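Local coordinates for hypothetical protein TA0175 (Thermoplasma acidophilum, PDB 1L6R), which catalyses the magnesium-dependent hydrolysis of 2-phosphoglycolate to glycolate and phosphate, and less efficiently splits inorganic pyrophosphate, at residues Arg128-Ala131 and Glu132-Gly135; Ile105-Asn108 and Arg109-Ala113. The protein carries 1 engineered substitution. One frame throughout, in Å; residues are numbered along the deposited sequence.

Contact 1 of 2, residues Arg128-Ala131 and Glu132-Gly135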
loop_
_atom_site.group_PDB
_atom_site.type_symbol
_atom_site.label_atom_id
_atom_site.label_comp_id
_atom_site.label_asym_id
_atom_site.label_seq_id
_atom_site.Cartn_x
_atom_site.Cartn_y
_atom_site.Cartn_z
ATOM N N ARG A 128 -6.120 -18.519 5.850
ATOM C CA ARG A 128 -6.082 -17.134 5.405
ATOM C C ARG A 128 -7.336 -16.407 5.890
ATOM O O ARG A 128 -7.261 -15.279 6.366
ATOM C CB ARG A 128 -5.973 -17.036 3.877
ATOM C CG ARG A 128 -6.109 -15.595 3.376
ATOM C CD ARG A 128 -5.733 -15.437 1.914
ATOM N NE ARG A 128 -4.284 -15.429 1.725
ATOM C CZ ARG A 128 -3.637 -16.226 0.882
ATOM N NH1 ARG A 128 -4.311 -17.103 0.151
ATOM N NH2 ARG A 128 -2.320 -16.137 0.757
ATOM N N LYS A 129 -8.488 -17.063 5.774
ATOM C CA LYS A 129 -9.739 -16.460 6.218
ATOM C C LYS A 129 -9.666 -16.156 7.712
ATOM O O LYS A 129 -10.023 -15.063 8.151
ATOM C CB LYS A 129 -10.917 -17.398 5.931
ATOM C CG LYS A 129 -11.273 -17.529 4.454
ATOM C CD LYS A 129 -12.460 -18.464 4.263
ATOM C CE LYS A 129 -12.845 -18.591 2.797
ATOM N NZ LYS A 129 -14.027 -19.477 2.609
ATOM N N GLU A 130 -9.197 -17.124 8.490
ATOM C CA GLU A 130 -9.072 -16.937 9.933
ATOM C C GLU A 130 -8.070 -15.830 10.256
ATOM O O GLU A 130 -8.307 -14.998 11.134
ATOM C CB GLU A 130 -8.632 -18.239 10.601
ATOM C CG GLU A 130 -9.710 -19.308 10.634
ATOM C CD GLU A 130 -10.987 -18.809 11.286
ATOM O OE1 GLU A 130 -11.817 -18.196 10.582
ATOM O OE2 GLU A 130 -11.151 -19.018 12.506
ATOM N N ALA A 131 -6.956 -15.805 9.535
ATOM C CA ALA A 131 -5.943 -14.786 9.774
ATOM C C ALA A 131 -6.463 -13.382 9.494
ATOM O O ALA A 131 -6.275 -12.463 10.298
ATOM C CB ALA A 131 -4.705 -15.073 8.913
ATOM N N GLU A 132 -7.134 -13.210 8.362
ATOM C CA GLU A 132 -7.637 -11.894 8.018
ATOM C C GLU A 132 -8.719 -11.437 8.993
ATOM O O GLU A 132 -8.865 -10.241 9.244
ATOM C CB GLU A 132 -8.133 -11.885 6.567
ATOM C CG GLU A 132 -7.041 -12.323 5.590
ATOM C CD GLU A 132 -7.329 -11.964 4.149
ATOM O OE1 GLU A 132 -8.514 -11.831 3.790
ATOM O OE2 GLU A 132 -6.363 -11.827 3.366
ATOM N N SER A 133 -9.448 -12.384 9.575
ATOM C CA SER A 133 -10.494 -12.027 10.533
ATOM C C SER A 133 -9.866 -11.523 11.830
ATOM O O SER A 133 -10.546 -10.949 12.687
ATOM C CB SER A 133 -11.392 -13.231 10.832
ATOM O OG SER A 133 -10.734 -14.179 11.653
ATOM N N ARG A 134 -8.563 -11.733 11.972
ATOM C CA ARG A 134 -7.841 -11.308 13.164
ATOM C C ARG A 134 -6.903 -10.130 12.899
ATOM O O ARG A 134 -6.097 -9.767 13.755
ATOM C CB ARG A 134 -7.044 -12.486 13.728
ATOM C CG ARG A 134 -7.907 -13.641 14.223
ATOM C CD ARG A 134 -8.757 -13.210 15.404
ATOM N NE ARG A 134 -7.954 -12.517 16.408
ATOM C CZ ARG A 134 -6.924 -13.059 17.050
ATOM N NH1 ARG A 134 -6.562 -14.312 16.799
ATOM N NH2 ARG A 134 -6.247 -12.342 17.939
ATOM N N GLY A 135 -6.990 -9.544 11.708
ATOM C CA GLY A 135 -6.136 -8.411 11.389
ATOM C C GLY A 135 -4.768 -8.766 10.833
ATOM O O GLY A 135 -3.877 -7.910 10.787
HETATM O O HOH W 1 -3.796 -12.954 3.347
#
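Glu132 lies back along the last turn of helix 124-132, side by side with Arg128 and pointing the same way. Its CB sits 3.5 Å from the carbonyl O of Arg128, the same oxygen that accepts the backbone N of Glu132 in a nearly straight helical bond. CG, placed beside its own backbone N by a chi1 of -56°, comes closer still, 3.1 Å from Arg128 O. Beyond CG the chain is extended, and CD runs alongside the CG methylene of Arg128. At the tip the two oxygens part company: OE2 is 4.5 Å from Arg128 NE, too far for a salt bridge, and one water fills the step, accepting from NE in the guanidinium plane and donating to OE2, while OE1 bonds to Asn200 ND2 of the second subunit. The guanidinium has its own fixed point in Ile138 O, reached by NH2. The backbone beyond Glu132 forms a Schellman motif: Gly135, at a positive phi of 87°, is the C-prime residue, its N bonded to Glu132 O, and Phe136 N returns to Ala131 O. Ala131 O also takes Arg134 N, at 2.9 Å and from well above the carbonyl plane. Ser133 OG, standing between its backbone N and carbonyl carbon (chi1 74°), folds back to donate to Glu130 O at 2.6 Å. The small CB of Ala131 faces inward, packed on Phe92 of helix 87-96 and on Leu147 of strand 144-149.

Contact 2 of 2, residues Ile105-Asn108 and Arg109-Ala113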
loop_
_atom_site.group_PDB
_atom_site.type_symbol
_atom_site.label_atom_id
_atom_site.label_comp_id
_atom_site.label_asym_id
_atom_site.label_seq_id
_atom_site.Cartn_x
_atom_site.Cartn_y
_atom_site.Cartn_z
ATOM N N ILE A 105 8.209 -22.997 12.425
ATOM C CA ILE A 105 9.445 -23.312 11.739
ATOM C C ILE A 105 10.582 -22.904 12.654
ATOM O O ILE A 105 10.417 -22.042 13.531
ATOM C CB ILE A 105 9.550 -22.600 10.374
ATOM C CG1 ILE A 105 9.505 -21.078 10.543
ATOM C CG2 ILE A 105 8.414 -23.059 9.487
ATOM C CD1 ILE A 105 9.620 -20.304 9.224
ATOM N N LEU A 106 11.738 -23.520 12.453
ATOM C CA LEU A 106 12.873 -23.246 13.316
ATOM C C LEU A 106 13.235 -21.773 13.449
ATOM O O LEU A 106 13.476 -21.306 14.565
ATOM C CB LEU A 106 14.097 -24.041 12.855
ATOM C CG LEU A 106 15.346 -23.892 13.730
ATOM C CD1 LEU A 106 16.162 -25.172 13.695
ATOM C CD2 LEU A 106 16.178 -22.706 13.249
ATOM N N THR A 107 13.256 -21.027 12.349
ATOM C CA THR A 107 13.658 -19.626 12.451
ATOM C C THR A 107 12.755 -18.748 13.302
ATOM O O THR A 107 13.122 -17.618 13.618
ATOM C CB THR A 107 13.834 -18.967 11.062
ATOM O OG1 THR A 107 12.645 -19.150 10.284
ATOM C CG2 THR A 107 15.046 -19.563 10.335
ATOM N N ASN A 108 11.586 -19.247 13.697
ATOM C CA ASN A 108 10.726 -18.436 14.551
ATOM C C ASN A 108 11.398 -18.121 15.885
ATOM O O ASN A 108 11.019 -17.160 16.546
ATOM C CB ASN A 108 9.382 -19.123 14.794
ATOM C CG ASN A 108 8.447 -18.983 13.611
ATOM O OD1 ASN A 108 8.655 -18.143 12.731
ATOM N ND2 ASN A 108 7.405 -19.798 13.590
ATOM N N ARG A 109 12.408 -18.904 16.261
ATOM C CA ARG A 109 13.115 -18.655 17.522
ATOM C C ARG A 109 13.841 -17.305 17.472
ATOM O O ARG A 109 14.243 -16.754 18.504
ATOM C CB ARG A 109 14.110 -19.780 17.817
ATOM C CG ARG A 109 15.267 -19.893 16.831
ATOM C CD ARG A 109 16.204 -21.036 17.224
ATOM N NE ARG A 109 16.859 -20.714 18.488
ATOM C CZ ARG A 109 17.615 -21.540 19.204
ATOM N NH1 ARG A 109 17.843 -22.783 18.804
ATOM N NH2 ARG A 109 18.138 -21.109 20.341
ATOM N N TRP A 110 13.995 -16.764 16.269
ATOM C CA TRP A 110 14.655 -15.481 16.095
ATOM C C TRP A 110 13.719 -14.382 15.590
ATOM O O TRP A 110 14.171 -13.282 15.284
ATOM C CB TRP A 110 15.838 -15.626 15.136
ATOM C CG TRP A 110 16.860 -16.607 15.613
ATOM C CD1 TRP A 110 17.467 -16.635 16.839
ATOM C CD2 TRP A 110 17.395 -17.721 14.879
ATOM N NE1 TRP A 110 18.335 -17.696 16.913
ATOM C CE2 TRP A 110 18.312 -18.380 15.726
ATOM C CE3 TRP A 110 17.189 -18.222 13.586
ATOM C CZ2 TRP A 110 19.020 -19.512 15.326
ATOM C CZ3 TRP A 110 17.896 -19.351 13.184
ATOM C CH2 TRP A 110 18.802 -19.982 14.055
ATOM N N ARG A 111 12.423 -14.674 15.487
ATOM C CA ARG A 111 11.462 -13.663 15.030
ATOM C C ARG A 111 10.971 -12.834 16.192
ATOM O O ARG A 111 10.909 -13.316 17.329
ATOM C CB ARG A 111 10.258 -14.294 14.316
ATOM C CG ARG A 111 10.553 -14.625 12.859
ATOM C CD ARG A 111 9.317 -14.938 12.024
ATOM N NE ARG A 111 9.745 -14.986 10.625
ATOM C CZ ARG A 111 10.384 -16.008 10.064
ATOM N NH1 ARG A 111 10.647 -17.118 10.755
ATOM N NH2 ARG A 111 10.869 -15.876 8.835
ATOM N N GLU A 112 10.609 -11.589 15.901
ATOM C CA GLU A 112 10.137 -10.680 16.939
ATOM C C GLU A 112 8.925 -9.869 16.538
ATOM O O GLU A 112 8.248 -9.305 17.393
ATOM C CB GLU A 112 11.241 -9.685 17.307
ATOM C CG GLU A 112 12.535 -10.326 17.795
ATOM C CD GLU A 112 13.622 -9.315 18.132
ATOM O OE1 GLU A 112 13.301 -8.257 18.721
ATOM O OE2 GLU A 112 14.805 -9.589 17.819
ATOM N N ALA A 113 8.630 -9.827 15.244
ATOM C CA ALA A 113 7.558 -8.970 14.745
ATOM C C ALA A 113 6.492 -9.631 13.885
ATOM O O ALA A 113 5.614 -8.946 13.351
ATOM C CB ALA A 113 8.201 -7.830 13.954
HETATM O O HOH W 2 11.051 -15.459 18.782
#
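Thr107 OG1 and Asn108 OD1 converge on a single nitrogen, NH1 of Arg111, and make this the tight half of the turn. Thr107 OG1 accepts from Arg111 NH1 at 2.9 Å, at the edge of the guanidinium and 15° out of its plane. Asn108 OD1 accepts from Arg111 NH1 at 3.0 Å through a more bent bond, its amide plane almost perpendicular to the guanidinium, and it also lies 3.3 Å from Arg111 CD. The amide is held at its other end too, since Asn108 ND2 donates to Gly116 O and Ser104 OG. The methyl CD1 of Ile105 packs against the guanidinium, 3.7 Å from Arg111 NH1. Beneath these side chains the backbone winds as a 3-10 turn, Arg109 N bonding to Leu106 O and Trp110 N to Thr107 O; Arg111 N then closes on Asn108 O. The outer side, with Leu106, Arg109 and Trp110 exposed, relies on apolar contacts instead. There Leu106 CD2 meets Trp110 CZ3 at 3.8 Å, and Thr107, its side chain crossing that of Trp110 at about a right angle, brings CG2 to 4.0 Å from Trp110 CZ3. Arg109 CG rests 3.5 Å above the centre of the indole plane of Trp110, while its guanidinium leads away. Inward, Arg111 NH2 bonds to the carbonyl O of Gly46, a residue of one magnesium-binding site, and the side chain of Arg111 comes within about 5 Å of a bound calcium ion, consistent with a second-shell role at the metal site of a HAD-superfamily phosphatase.

Along the chain contact 2 comes first, in the loop between helix 87-96 and strand 115-117, and contact 1 follows at the end of helix 124-132, just before strand 136-141. Their centres lie 20 Å apart and their nearest atoms about 10 Å, without touching. Both border the small three-stranded antiparallel sheet: strand 144-149 meets Ile105 and Arg111 through Ser144 and His146, and Arg128 through Trp145. The two differ in what they face. Residues 105-113 reach the metal site beside the larger mixed sheet, whereas residues 128-135 lie away from the annotated sites and extend to the second subunit of the homodimer.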